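Long-range contacts in ABC transporter, substrate binding protein (Aeropyrum pernix, PDB 3EAF), which probably captures a small solute outside the cell and delivers it to the membrane components of an ABC transporter: residues 5-10 / 48-53; 10-15 / 81-86; 53-58 / 69-74; 75-80 / 98-103; 86-91 / 102-107. All blocks are in the same frame, centred on the assembly; numbering follows the deposited sequence.

Overall arrangement
Following the chain from its N terminus, strand 3-11 takes part in two contacts. Contact 1 closes a loop through helix 18-38 by pairing 5-10 with 48-53, and contact 2 takes the end of the same strand to 81-86; the two cross, since their segments alternate along the chain. Contact 3, a short closure of strand 47-56 against helix 61-74, falls wholly within the span of contact 2. Contact 4 pairs strands 79-82 and 101-104, crossing contact 2, and contact 5 lays helix 85-98 on the second of these. Together they tie four neighbouring strands, 47-56, 3-11, 79-82 and 101-104, to helices covering the sheet.

Contact 1 of 5, residues 5-10 / 48-53; sequences INVGLL and VNINYI
I5, V7 and L9 zip onto N49, N51 and I53 as neighbouring parallel strands of the alpha/beta sheet in this periplasmic-binding-protein fold. The backbone bonds alternate in direction: V7 N donates to N51 O (3.0 Å), and V7 O accepts from I53 N (2.9 Å). The branched residues suit an extended chain and make one face greasy. V7 CG2 meets I50 CG2 at 3.7 Å, I5 CG1 lies beside I50 CG1 at 4.1 Å, and L9 CD2 approaches Y52 CD1 at 4.0 Å. The other face carries N6 and N51 side by side, their amide planes 77° apart. N51 ND2 points its N-H almost straight at N6 OD1 (3.1 Å, 160°), arriving from above the plane of the N6 carbonyl.

Helix 18-38 covers the greasy face, where F32 stacks on Y52 and E29 binds the Y52 hydroxyl; I301 and I304 of helix 288-304 pack near I50. On the asparagine face, N6 ND2 is held by Y75 O. Were N6 an alanine, Y75 O would probably lose this side-chain donor and the N51 amide be set free to turn. On the same face, I53 CD1 comes to 4.1 Å from N6 CB.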
# COMPACT_ATOMS: atom_id res chain seq x y z
N ILE A 5 -1.76 17.41 -19.27
CA ILE A 5 -1.81 15.96 -19.45
C ILE A 5 -3.03 15.40 -18.72
O ILE A 5 -3.47 15.97 -17.72
CB ILE A 5 -0.52 15.25 -18.97
CG1 ILE A 5 -0.28 15.50 -17.47
CG2 ILE A 5 0.69 15.67 -19.82
CD1 ILE A 5 0.78 14.61 -16.84
N ASN A 6 -3.58 14.30 -19.24
CA ASN A 6 -4.69 13.63 -18.58
C ASN A 6 -4.21 12.43 -17.76
O ASN A 6 -3.38 11.63 -18.22
CB ASN A 6 -5.75 13.19 -19.59
CG ASN A 6 -6.39 14.36 -20.33
OD1 ASN A 6 -6.45 15.49 -19.83
ND2 ASN A 6 -6.88 14.08 -21.53
N VAL A 7 -4.72 12.31 -16.54
CA VAL A 7 -4.31 11.26 -15.61
C VAL A 7 -5.55 10.62 -14.98
O VAL A 7 -6.40 11.31 -14.44
CB VAL A 7 -3.35 11.81 -14.52
CG1 VAL A 7 -3.07 10.77 -13.44
CG2 VAL A 7 -2.04 12.30 -15.14
N GLY A 8 -5.66 9.30 -15.07
CA GLY A 8 -6.75 8.58 -14.43
C GLY A 8 -6.52 8.40 -12.95
O GLY A 8 -5.39 8.21 -12.49
N LEU A 9 -7.61 8.47 -12.18
CA LEU A 9 -7.57 8.18 -10.76
C LEU A 9 -8.63 7.12 -10.46
O LEU A 9 -9.82 7.43 -10.39
CB LEU A 9 -7.79 9.45 -9.92
CG LEU A 9 -7.92 9.30 -8.40
CD1 LEU A 9 -6.70 8.63 -7.79
CD2 LEU A 9 -8.17 10.65 -7.75
N LEU A 10 -8.18 5.88 -10.29
CA LEU A 10 -9.07 4.76 -10.01
C LEU A 10 -9.08 4.49 -8.50
O LEU A 10 -8.05 4.17 -7.91
CB LEU A 10 -8.61 3.53 -10.79
CG LEU A 10 -9.56 2.34 -10.91
CD1 LEU A 10 -10.63 2.59 -11.98
CD2 LEU A 10 -8.77 1.08 -11.23
N VAL A 48 3.24 22.29 -16.33
CA VAL A 48 2.35 21.17 -16.58
C VAL A 48 1.14 21.27 -15.66
O VAL A 48 1.28 21.46 -14.44
CB VAL A 48 3.07 19.81 -16.43
CG1 VAL A 48 2.11 18.64 -16.74
CG2 VAL A 48 4.27 19.74 -17.35
N ASN A 49 -0.03 21.17 -16.27
CA ASN A 49 -1.29 21.05 -15.55
C ASN A 49 -1.78 19.62 -15.67
O ASN A 49 -1.78 19.04 -16.76
CB ASN A 49 -2.33 22.00 -16.13
CG ASN A 49 -1.84 23.43 -16.18
OD1 ASN A 49 -1.58 23.98 -17.25
ND2 ASN A 49 -1.67 24.03 -15.01
N ILE A 50 -2.21 19.05 -14.55
CA ILE A 50 -2.77 17.71 -14.56
C ILE A 50 -4.28 17.78 -14.50
O ILE A 50 -4.86 18.25 -13.50
CB ILE A 50 -2.21 16.80 -13.43
CG1 ILE A 50 -0.69 16.65 -13.56
CG2 ILE A 50 -2.90 15.44 -13.46
CD1 ILE A 50 -0.05 15.72 -12.55
N ASN A 51 -4.91 17.32 -15.58
CA ASN A 51 -6.35 17.11 -15.59
C ASN A 51 -6.56 15.67 -15.16
O ASN A 51 -6.32 14.74 -15.94
CB ASN A 51 -6.94 17.38 -16.98
CG ASN A 51 -8.43 17.06 -17.07
OD1 ASN A 51 -9.20 17.35 -16.14
ND2 ASN A 51 -8.84 16.45 -18.17
N TYR A 52 -6.99 15.47 -13.92
CA TYR A 52 -7.21 14.11 -13.42
C TYR A 52 -8.69 13.74 -13.49
O TYR A 52 -9.56 14.58 -13.27
CB TYR A 52 -6.64 13.91 -12.02
CG TYR A 52 -7.41 14.56 -10.89
CD1 TYR A 52 -8.40 13.86 -10.19
CD2 TYR A 52 -7.14 15.87 -10.50
CE1 TYR A 52 -9.11 14.45 -9.14
CE2 TYR A 52 -7.84 16.48 -9.45
CZ TYR A 52 -8.82 15.76 -8.77
OH TYR A 52 -9.51 16.35 -7.73
N ILE A 53 -8.94 12.47 -13.80
CA ILE A 53 -10.30 11.97 -13.97
C ILE A 53 -10.55 10.88 -12.91
O ILE A 53 -10.04 9.77 -13.01
CB ILE A 53 -10.53 11.43 -15.43
CG1 ILE A 53 -10.28 12.53 -16.48
CG2 ILE A 53 -11.94 10.89 -15.60
CD1 ILE A 53 -8.90 12.46 -17.13

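Contact 2 of 5, residues 10-15 / 81-86; sequences LVDETG and IGWGTA
L10 and G82 run side by side with their CA atoms 4.7 Å apart, the short chain directions from 10 to 12 and from 81 to 83 diverging by 33°, and L10 N donates to I81 O at 2.8 Å. This is where two parallel strands of the alpha/beta sheet, 3-11 and 79-82, reach their C-terminal ends and give way to loops, the edge at which binding proteins of this class generally form their ligand cleft. G82 puts no side chain beside L10, and past it the chain turns so that W83 CB sits 3.5 Å from L10 O.

W83 carries the side-chain contact. With CG opposite the backbone N (chi1 -177°), its indole is brought against D12, whose CB lies over the five-membered ring, 4.0 Å from the centroid and 29° off the normal: a CH-pi contact. A broad aromatic suits this place because it offers a flat face to the methylene while its N-H still finds a polar mate. T17 OG1 binds both W83 NE1 and D12 OD2, so one hydroxyl links the two side chains, and Y24 meets the indole edge-to-face. A glycerol, probably from the crystallisation liquor, has its nearest atom about 4 Å from the W83 side chain, consistent with a pocket here. The other carboxylate oxygen ties down its own loop in an Asx motif, D12 OD1 accepting from G15 N on its syn lone pair at 2.6 Å.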
# COMPACT_ATOMS: atom_id res chain seq x y z
N LEU A 10 -8.18 5.88 -10.29
CA LEU A 10 -9.07 4.76 -10.01
C LEU A 10 -9.08 4.49 -8.50
O LEU A 10 -8.05 4.17 -7.91
CB LEU A 10 -8.61 3.53 -10.79
CG LEU A 10 -9.56 2.34 -10.91
CD1 LEU A 10 -10.63 2.59 -11.98
CD2 LEU A 10 -8.77 1.08 -11.23
N VAL A 11 -10.25 4.63 -7.89
CA VAL A 11 -10.37 4.53 -6.43
C VAL A 11 -11.52 3.62 -5.99
O VAL A 11 -12.45 3.37 -6.75
CB VAL A 11 -10.51 5.92 -5.75
CG1 VAL A 11 -9.23 6.74 -5.93
CG2 VAL A 11 -11.73 6.70 -6.27
N ASP A 12 -11.43 3.13 -4.75
CA ASP A 12 -12.56 2.45 -4.13
C ASP A 12 -13.10 3.32 -3.00
O ASP A 12 -12.56 3.33 -1.90
CB ASP A 12 -12.16 1.07 -3.62
CG ASP A 12 -13.32 0.31 -2.99
OD1 ASP A 12 -14.46 0.84 -3.03
OD2 ASP A 12 -13.10 -0.80 -2.47
N GLU A 13 -14.19 4.04 -3.28
CA GLU A 13 -14.81 4.91 -2.29
C GLU A 13 -16.06 4.32 -1.64
O GLU A 13 -16.52 4.82 -0.61
CB GLU A 13 -15.15 6.26 -2.93
CG GLU A 13 -13.93 7.10 -3.28
CD GLU A 13 -14.30 8.45 -3.86
OE1 GLU A 13 -15.37 8.55 -4.51
OE2 GLU A 13 -13.52 9.41 -3.69
N THR A 14 -16.60 3.27 -2.23
CA THR A 14 -17.90 2.74 -1.80
C THR A 14 -17.93 1.22 -1.64
O THR A 14 -18.92 0.67 -1.15
CB THR A 14 -19.03 3.16 -2.79
OG1 THR A 14 -18.64 2.83 -4.13
CG2 THR A 14 -19.32 4.66 -2.68
N GLY A 15 -16.86 0.55 -2.07
CA GLY A 15 -16.80 -0.92 -2.03
C GLY A 15 -16.14 -1.52 -0.79
O GLY A 15 -15.99 -0.84 0.23
N ILE A 81 -3.30 6.61 -11.62
CA ILE A 81 -3.12 6.36 -10.20
C ILE A 81 -4.20 5.36 -9.82
O ILE A 81 -5.39 5.70 -9.78
CB ILE A 81 -3.25 7.68 -9.38
CG1 ILE A 81 -2.24 8.73 -9.89
CG2 ILE A 81 -3.11 7.41 -7.86
CD1 ILE A 81 -0.76 8.38 -9.70
N GLY A 82 -3.78 4.12 -9.58
CA GLY A 82 -4.72 3.01 -9.44
C GLY A 82 -4.87 2.44 -8.05
O GLY A 82 -4.40 3.02 -7.06
N TRP A 83 -5.52 1.28 -7.97
CA TRP A 83 -5.95 0.71 -6.70
C TRP A 83 -5.68 -0.80 -6.54
O TRP A 83 -4.58 -1.19 -6.15
CB TRP A 83 -7.42 1.08 -6.42
CG TRP A 83 -7.92 0.60 -5.08
CD1 TRP A 83 -8.81 -0.41 -4.85
CD2 TRP A 83 -7.53 1.10 -3.79
NE1 TRP A 83 -9.01 -0.57 -3.49
CE2 TRP A 83 -8.24 0.35 -2.82
CE3 TRP A 83 -6.66 2.11 -3.36
CZ2 TRP A 83 -8.09 0.57 -1.44
CZ3 TRP A 83 -6.52 2.34 -1.99
CH2 TRP A 83 -7.23 1.57 -1.05
N GLY A 84 -6.66 -1.64 -6.86
CA GLY A 84 -6.68 -3.03 -6.37
C GLY A 84 -5.68 -3.98 -7.00
O GLY A 84 -5.33 -3.84 -8.16
N THR A 85 -5.21 -4.96 -6.22
CA THR A 85 -4.25 -5.96 -6.72
C THR A 85 -4.78 -6.73 -7.94
O THR A 85 -4.08 -6.83 -8.95
CB THR A 85 -3.79 -6.94 -5.62
OG1 THR A 85 -2.93 -6.26 -4.71
CG2 THR A 85 -3.04 -8.15 -6.21
N ALA A 86 -6.00 -7.27 -7.82
CA ALA A 86 -6.60 -8.05 -8.91
C ALA A 86 -6.64 -7.27 -10.22
O ALA A 86 -6.11 -7.73 -11.23
CB ALA A 86 -8.01 -8.55 -8.53

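Contact 3 of 5, residues 53-58 / 69-74; sequences IKRDYA and REFRDR
R55 and E70 form the charged part of this contact, a side-on salt bridge in which two guanidinium nitrogens each take one carboxylate oxygen. R55 NE reaches E70 OE1 at 3.0 Å and R55 NH2 reaches E70 OE2 at 3.3 Å. Both oxygens lie near the guanidinium plane, yet they are met from above the carboxylate plane, the two groups being turned 53° apart. R55 bends at chi2 (-70°) to bring its head round, and R55 NH1 is held by K54 O at 2.9 Å. R74 joins the network through a weak bond from NH1 to E70 OE2, so E70 probably offsets two positive charges.

R55 on strand 47-56 and E70 on the following helix 61-74 are both partly exposed, which suits charged residues; strand and helix run nearly antiparallel (154°), as in the alpha/beta layers of this fold.

Apolar contacts lie beside the bridge. F71, an aromatic suited to its buried position, slides past I53 and R55 in the opposite direction, its CE1 touching R55 CG at 3.7 Å. I53 CG2 sits over one face of the R55 guanidinium and at the F71 ring edge, 3.9 Å from F71 CE1.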
# COMPACT_ATOMS: atom_id res chain seq x y z
N ILE A 53 -8.94 12.47 -13.80
CA ILE A 53 -10.30 11.97 -13.97
C ILE A 53 -10.55 10.88 -12.91
O ILE A 53 -10.04 9.77 -13.01
CB ILE A 53 -10.53 11.43 -15.43
CG1 ILE A 53 -10.28 12.53 -16.48
CG2 ILE A 53 -11.94 10.89 -15.60
CD1 ILE A 53 -8.90 12.46 -17.13
N LYS A 54 -11.34 11.23 -11.90
CA LYS A 54 -11.59 10.31 -10.79
C LYS A 54 -12.75 9.38 -11.08
O LYS A 54 -13.82 9.82 -11.51
CB LYS A 54 -11.84 11.07 -9.49
CG LYS A 54 -11.89 10.16 -8.26
CD LYS A 54 -12.04 10.94 -6.97
CE LYS A 54 -13.50 11.16 -6.62
NZ LYS A 54 -13.64 11.71 -5.25
N ARG A 55 -12.53 8.09 -10.84
CA ARG A 55 -13.56 7.07 -11.02
C ARG A 55 -13.59 6.11 -9.83
O ARG A 55 -12.60 5.45 -9.55
CB ARG A 55 -13.31 6.29 -12.32
CG ARG A 55 -13.47 7.10 -13.60
CD ARG A 55 -14.93 7.44 -13.85
NE ARG A 55 -15.11 8.18 -15.10
CZ ARG A 55 -15.22 9.50 -15.17
NH1 ARG A 55 -15.16 10.25 -14.07
NH2 ARG A 55 -15.39 10.08 -16.35
N ASP A 56 -14.72 6.07 -9.13
CA ASP A 56 -14.93 5.09 -8.05
C ASP A 56 -15.42 3.78 -8.65
O ASP A 56 -16.57 3.67 -9.09
CB ASP A 56 -15.91 5.64 -7.01
CG ASP A 56 -16.36 4.58 -6.00
OD1 ASP A 56 -15.61 3.63 -5.69
OD2 ASP A 56 -17.49 4.72 -5.49
N TYR A 57 -14.55 2.78 -8.65
CA TYR A 57 -14.90 1.48 -9.24
C TYR A 57 -15.35 0.45 -8.21
O TYR A 57 -15.71 -0.69 -8.57
CB TYR A 57 -13.75 0.95 -10.11
CG TYR A 57 -12.65 0.19 -9.39
CD1 TYR A 57 -12.44 -1.16 -9.65
CD2 TYR A 57 -11.81 0.83 -8.48
CE1 TYR A 57 -11.42 -1.87 -9.01
CE2 TYR A 57 -10.79 0.14 -7.83
CZ TYR A 57 -10.60 -1.21 -8.11
OH TYR A 57 -9.59 -1.91 -7.48
N ALA A 58 -15.31 0.84 -6.93
CA ALA A 58 -15.79 0.01 -5.81
C ALA A 58 -15.19 -1.41 -5.74
O ALA A 58 -15.86 -2.36 -5.33
CB ALA A 58 -17.34 -0.04 -5.81
N ARG A 69 -10.53 1.42 -20.12
CA ARG A 69 -10.81 1.69 -21.53
C ARG A 69 -11.25 3.15 -21.73
O ARG A 69 -10.81 3.80 -22.66
CB ARG A 69 -11.81 0.69 -22.12
CG ARG A 69 -11.23 -0.74 -22.24
CD ARG A 69 -12.12 -1.69 -23.05
NE ARG A 69 -13.44 -1.87 -22.44
CZ ARG A 69 -13.75 -2.80 -21.54
NH1 ARG A 69 -12.83 -3.67 -21.12
NH2 ARG A 69 -14.98 -2.87 -21.06
N GLU A 70 -12.08 3.66 -20.82
CA GLU A 70 -12.48 5.07 -20.81
C GLU A 70 -11.28 6.02 -20.65
O GLU A 70 -11.14 6.98 -21.41
CB GLU A 70 -13.52 5.36 -19.72
CG GLU A 70 -13.96 6.83 -19.66
CD GLU A 70 -15.04 7.12 -18.62
OE1 GLU A 70 -15.06 6.48 -17.55
OE2 GLU A 70 -15.88 8.01 -18.88
N PHE A 71 -10.44 5.76 -19.65
CA PHE A 71 -9.21 6.55 -19.46
C PHE A 71 -8.39 6.60 -20.74
O PHE A 71 -7.97 7.68 -21.17
CB PHE A 71 -8.34 5.97 -18.33
CG PHE A 71 -8.88 6.19 -16.93
CD1 PHE A 71 -9.73 7.25 -16.64
CD2 PHE A 71 -8.49 5.35 -15.89
CE1 PHE A 71 -10.21 7.45 -15.34
CE2 PHE A 71 -8.95 5.53 -14.59
CZ PHE A 71 -9.82 6.58 -14.31
N ARG A 72 -8.15 5.44 -21.36
CA ARG A 72 -7.31 5.35 -22.55
C ARG A 72 -7.97 5.92 -23.81
O ARG A 72 -7.37 6.73 -24.52
CB ARG A 72 -6.90 3.89 -22.81
CG ARG A 72 -6.01 3.70 -24.04
CD ARG A 72 -5.89 2.23 -24.43
NE ARG A 72 -7.16 1.67 -24.88
CZ ARG A 72 -7.50 0.39 -24.82
NH1 ARG A 72 -6.66 -0.52 -24.33
NH2 ARG A 72 -8.68 0.01 -25.26
N ASP A 73 -9.20 5.48 -24.08
CA ASP A 73 -9.85 5.74 -25.36
C ASP A 73 -10.53 7.10 -25.42
O ASP A 73 -10.43 7.80 -26.43
CB ASP A 73 -10.83 4.62 -25.72
CG ASP A 73 -10.13 3.31 -26.05
OD1 ASP A 73 -8.97 3.34 -26.51
OD2 ASP A 73 -10.75 2.25 -25.85
N ARG A 74 -11.20 7.48 -24.34
CA ARG A 74 -11.84 8.78 -24.25
C ARG A 74 -10.84 9.89 -23.88
O ARG A 74 -10.80 10.92 -24.54
CB ARG A 74 -13.01 8.75 -23.25
CG ARG A 74 -13.68 10.08 -23.06
CD ARG A 74 -14.90 9.98 -22.17
NE ARG A 74 -15.43 11.31 -21.84
CZ ARG A 74 -16.46 11.52 -21.03
NH1 ARG A 74 -17.08 10.50 -20.45
NH2 ARG A 74 -16.87 12.76 -20.79

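Contact 4 of 5, residues 75-80 / 98-103; sequences YGVIAI and DKITYI
After K99, close to I78, has ended helix 85-98 in a Schellman motif with positive phi, I100 drops its CG2 onto A79 CA at 3.7 Å and reaches V77 CG2 with CD1 at 4.0 Å. T101 begins the parallel pairing: its N donates to I78 O at 3.2 Å, and its O accepts from I80 N at 2.8 Å. Small A79 stands beside it, and T101 OG1 turns to G317 O. Y102 then lays its ring across I80, whose CG2 comes within 3.6 Å of Y102 CE1 in an off-centre CH-pi contact; CG opposite the backbone N (chi1 -151°) carries the ring there. I103 closes the pairing, its N meeting I80 O at 2.9 Å.

The two strands are the halves of a right-handed beta-alpha-beta unit through helix 85-98. V77, I80 and I100 pack against Y68 and F71 of helix 61-74, while T101 and I78 face L320 of helix 317-326. Three backbone bonds thus fix the parallel register, and the I80, I100 and Y102 side chains add apolar and CH-pi contact across it.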
# COMPACT_ATOMS: atom_id res chain seq x y z
N TYR A 75 -10.04 9.67 -22.84
CA TYR A 75 -9.17 10.75 -22.33
C TYR A 75 -7.73 10.69 -22.81
O TYR A 75 -6.98 11.66 -22.63
CB TYR A 75 -9.22 10.81 -20.80
CG TYR A 75 -10.56 11.22 -20.26
CD1 TYR A 75 -10.99 12.55 -20.30
CD2 TYR A 75 -11.41 10.27 -19.70
CE1 TYR A 75 -12.23 12.92 -19.80
CE2 TYR A 75 -12.66 10.63 -19.19
CZ TYR A 75 -13.06 11.96 -19.25
OH TYR A 75 -14.29 12.32 -18.75
N GLY A 76 -7.34 9.57 -23.41
CA GLY A 76 -5.94 9.34 -23.77
C GLY A 76 -4.97 9.65 -22.64
O GLY A 76 -3.99 10.36 -22.83
N VAL A 77 -5.24 9.12 -21.44
CA VAL A 77 -4.36 9.35 -20.29
C VAL A 77 -2.95 8.82 -20.56
O VAL A 77 -2.79 7.88 -21.34
CB VAL A 77 -4.91 8.73 -18.97
CG1 VAL A 77 -6.30 9.29 -18.64
CG2 VAL A 77 -4.94 7.20 -19.03
N ILE A 78 -1.94 9.43 -19.94
CA ILE A 78 -0.56 8.94 -20.06
C ILE A 78 -0.11 8.29 -18.76
O ILE A 78 1.00 7.75 -18.68
CB ILE A 78 0.46 10.05 -20.48
CG1 ILE A 78 0.42 11.25 -19.52
CG2 ILE A 78 0.20 10.50 -21.93
CD1 ILE A 78 1.62 12.17 -19.65
N ALA A 79 -0.97 8.35 -17.75
CA ALA A 79 -0.69 7.76 -16.45
C ALA A 79 -2.00 7.50 -15.70
O ALA A 79 -2.99 8.20 -15.92
CB ALA A 79 0.23 8.67 -15.62
N ILE A 80 -1.99 6.49 -14.85
CA ILE A 80 -3.12 6.18 -13.98
C ILE A 80 -2.62 5.96 -12.56
O ILE A 80 -1.64 5.23 -12.33
CB ILE A 80 -3.90 4.91 -14.44
CG1 ILE A 80 -4.57 5.17 -15.79
CG2 ILE A 80 -4.95 4.50 -13.40
CD1 ILE A 80 -5.02 3.90 -16.52
N ASP A 98 -0.12 -0.30 -24.06
CA ASP A 98 -0.65 1.05 -24.23
C ASP A 98 0.30 2.17 -23.77
O ASP A 98 0.03 3.35 -24.01
CB ASP A 98 -1.99 1.18 -23.53
CG ASP A 98 -3.04 0.27 -24.12
OD1 ASP A 98 -2.94 -0.05 -25.32
OD2 ASP A 98 -3.97 -0.12 -23.37
N LYS A 99 1.39 1.78 -23.11
CA LYS A 99 2.41 2.72 -22.63
C LYS A 99 1.86 3.75 -21.64
O LYS A 99 2.14 4.95 -21.76
CB LYS A 99 3.13 3.42 -23.79
CG LYS A 99 3.79 2.47 -24.77
CD LYS A 99 4.91 3.20 -25.52
CE LYS A 99 5.07 2.71 -26.95
NZ LYS A 99 5.45 1.28 -27.02
N ILE A 100 1.09 3.27 -20.67
CA ILE A 100 0.50 4.12 -19.63
C ILE A 100 1.18 3.81 -18.29
O ILE A 100 1.13 2.67 -17.81
CB ILE A 100 -1.04 3.90 -19.52
CG1 ILE A 100 -1.73 4.30 -20.84
CG2 ILE A 100 -1.63 4.66 -18.32
CD1 ILE A 100 -3.25 4.04 -20.88
N THR A 101 1.84 4.82 -17.71
CA THR A 101 2.49 4.66 -16.39
C THR A 101 1.42 4.43 -15.32
O THR A 101 0.47 5.21 -15.19
CB THR A 101 3.38 5.89 -16.04
OG1 THR A 101 4.57 5.87 -16.83
CG2 THR A 101 3.78 5.87 -14.56
N TYR A 102 1.59 3.35 -14.56
CA TYR A 102 0.55 2.91 -13.63
C TYR A 102 1.11 2.84 -12.22
O TYR A 102 1.97 1.99 -11.93
CB TYR A 102 0.00 1.54 -14.06
CG TYR A 102 -1.44 1.28 -13.67
CD1 TYR A 102 -2.46 1.41 -14.61
CD2 TYR A 102 -1.78 0.91 -12.38
CE1 TYR A 102 -3.78 1.18 -14.28
CE2 TYR A 102 -3.12 0.67 -12.03
CZ TYR A 102 -4.10 0.81 -12.99
OH TYR A 102 -5.42 0.58 -12.67
N ILE A 103 0.65 3.74 -11.35
CA ILE A 103 1.10 3.80 -9.97
C ILE A 103 -0.05 3.40 -9.06
O ILE A 103 -1.08 4.09 -8.99
CB ILE A 103 1.63 5.21 -9.58
CG1 ILE A 103 2.75 5.64 -10.54
CG2 ILE A 103 2.11 5.21 -8.12
CD1 ILE A 103 3.14 7.12 -10.48

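Contact 5 of 5, residues 86-91 / 102-107; sequences ADTEKL and YISASY
T88 and Y102 cross at a slant, the threonine methyl CG2 resting 3.6 Å from Y102 CE2. T88 CG2 stands opposite the backbone N (chi1 -48° for OG1), which also brings it to S104 CB at 3.7 Å and sends OG1 back to G84 O at the N-cap of the helix. L91 slants across the far end of the ring, its CD1 4.0 Å from Y102 OH.

The polar ends are joined by one water at the ring's edge, in its plane. It donates to D87 OD2 (2.6 Å) and to T88 OG1 (2.9 Å) and bonds Y102 OH at 2.6 Å, while D87 OD1 is held by Y57. A valine in place of T88 would probably cost the water one of its three partners and G84 O its bond from the threonine hydroxyl.

Threonine suits the spot by serving both apolar and polar neighbours. Helix 85-98 lies almost antiparallel to strand 101-104 (159°), the helix-on-strand packing of a beta-alpha-beta crossover.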
# COMPACT_ATOMS: atom_id res chain seq x y z
N ALA A 86 -6.00 -7.27 -7.82
CA ALA A 86 -6.60 -8.05 -8.91
C ALA A 86 -6.64 -7.27 -10.22
O ALA A 86 -6.11 -7.73 -11.23
CB ALA A 86 -8.01 -8.55 -8.53
N ASP A 87 -7.26 -6.08 -10.20
CA ASP A 87 -7.35 -5.29 -11.43
C ASP A 87 -6.01 -4.75 -11.95
O ASP A 87 -5.77 -4.77 -13.16
CB ASP A 87 -8.43 -4.19 -11.35
CG ASP A 87 -8.32 -3.34 -10.10
OD1 ASP A 87 -8.75 -3.79 -9.01
OD2 ASP A 87 -7.87 -2.18 -10.21
N THR A 88 -5.14 -4.29 -11.04
CA THR A 88 -3.82 -3.79 -11.44
C THR A 88 -3.01 -4.89 -12.12
O THR A 88 -2.35 -4.63 -13.14
CB THR A 88 -3.02 -3.18 -10.25
OG1 THR A 88 -3.85 -2.27 -9.51
CG2 THR A 88 -1.80 -2.42 -10.75
N GLU A 89 -3.06 -6.11 -11.57
CA GLU A 89 -2.41 -7.29 -12.16
C GLU A 89 -2.99 -7.66 -13.52
O GLU A 89 -2.24 -7.90 -14.48
CB GLU A 89 -2.49 -8.50 -11.21
CG GLU A 89 -1.39 -8.53 -10.13
CD GLU A 89 -1.45 -9.75 -9.23
OE1 GLU A 89 -2.22 -10.69 -9.55
OE2 GLU A 89 -0.73 -9.77 -8.20
N LYS A 90 -4.32 -7.70 -13.59
CA LYS A 90 -5.03 -8.02 -14.83
C LYS A 90 -4.66 -7.05 -15.95
O LYS A 90 -4.48 -7.46 -17.10
CB LYS A 90 -6.55 -8.01 -14.58
CG LYS A 90 -7.44 -8.21 -15.82
CD LYS A 90 -7.50 -9.68 -16.25
CE LYS A 90 -8.62 -9.91 -17.29
NZ LYS A 90 -9.98 -10.12 -16.67
N LEU A 91 -4.53 -5.77 -15.61
CA LEU A 91 -4.24 -4.73 -16.60
C LEU A 91 -2.76 -4.54 -16.92
O LEU A 91 -2.43 -3.86 -17.89
CB LEU A 91 -4.83 -3.39 -16.16
CG LEU A 91 -6.36 -3.29 -16.15
CD1 LEU A 91 -6.80 -2.09 -15.32
CD2 LEU A 91 -6.92 -3.21 -17.58
N TYR A 102 1.59 3.35 -14.56
CA TYR A 102 0.55 2.91 -13.63
C TYR A 102 1.11 2.84 -12.22
O TYR A 102 1.97 1.99 -11.93
CB TYR A 102 0.00 1.54 -14.06
CG TYR A 102 -1.44 1.28 -13.67
CD1 TYR A 102 -2.46 1.41 -14.61
CD2 TYR A 102 -1.78 0.91 -12.38
CE1 TYR A 102 -3.78 1.18 -14.28
CE2 TYR A 102 -3.12 0.67 -12.03
CZ TYR A 102 -4.10 0.81 -12.99
OH TYR A 102 -5.42 0.58 -12.67
N ILE A 103 0.65 3.74 -11.35
CA ILE A 103 1.10 3.80 -9.97
C ILE A 103 -0.05 3.40 -9.06
O ILE A 103 -1.08 4.09 -8.99
CB ILE A 103 1.63 5.21 -9.58
CG1 ILE A 103 2.75 5.64 -10.54
CG2 ILE A 103 2.11 5.21 -8.12
CD1 ILE A 103 3.14 7.12 -10.48
N SER A 104 0.13 2.29 -8.35
CA SER A 104 -0.98 1.64 -7.67
C SER A 104 -0.86 1.63 -6.16
O SER A 104 0.23 1.61 -5.60
CB SER A 104 -1.14 0.20 -8.18
OG SER A 104 0.07 -0.53 -8.03
N ALA A 105 -2.02 1.64 -5.51
CA ALA A 105 -2.14 1.30 -4.11
C ALA A 105 -1.78 -0.17 -3.86
O ALA A 105 -1.29 -0.51 -2.79
CB ALA A 105 -3.53 1.59 -3.63
N SER A 106 -2.04 -1.03 -4.84
CA SER A 106 -1.56 -2.41 -4.76
C SER A 106 -0.05 -2.43 -4.77
O SER A 106 0.58 -1.82 -5.64
CB SER A 106 -2.06 -3.24 -5.94
OG SER A 106 -1.40 -4.51 -5.94
N TYR A 107 0.54 -3.11 -3.78
CA TYR A 107 1.98 -3.30 -3.75
C TYR A 107 2.37 -4.76 -4.07
O TYR A 107 3.34 -5.28 -3.52
CB TYR A 107 2.57 -2.84 -2.41
CG TYR A 107 2.08 -1.49 -1.92
CD1 TYR A 107 2.13 -0.36 -2.75
CD2 TYR A 107 1.56 -1.34 -0.64
CE1 TYR A 107 1.68 0.89 -2.29
CE2 TYR A 107 1.12 -0.11 -0.17
CZ TYR A 107 1.17 0.99 -1.00
OH TYR A 107 0.72 2.20 -0.53
O HOH W 1 -5.94 -0.46 -10.32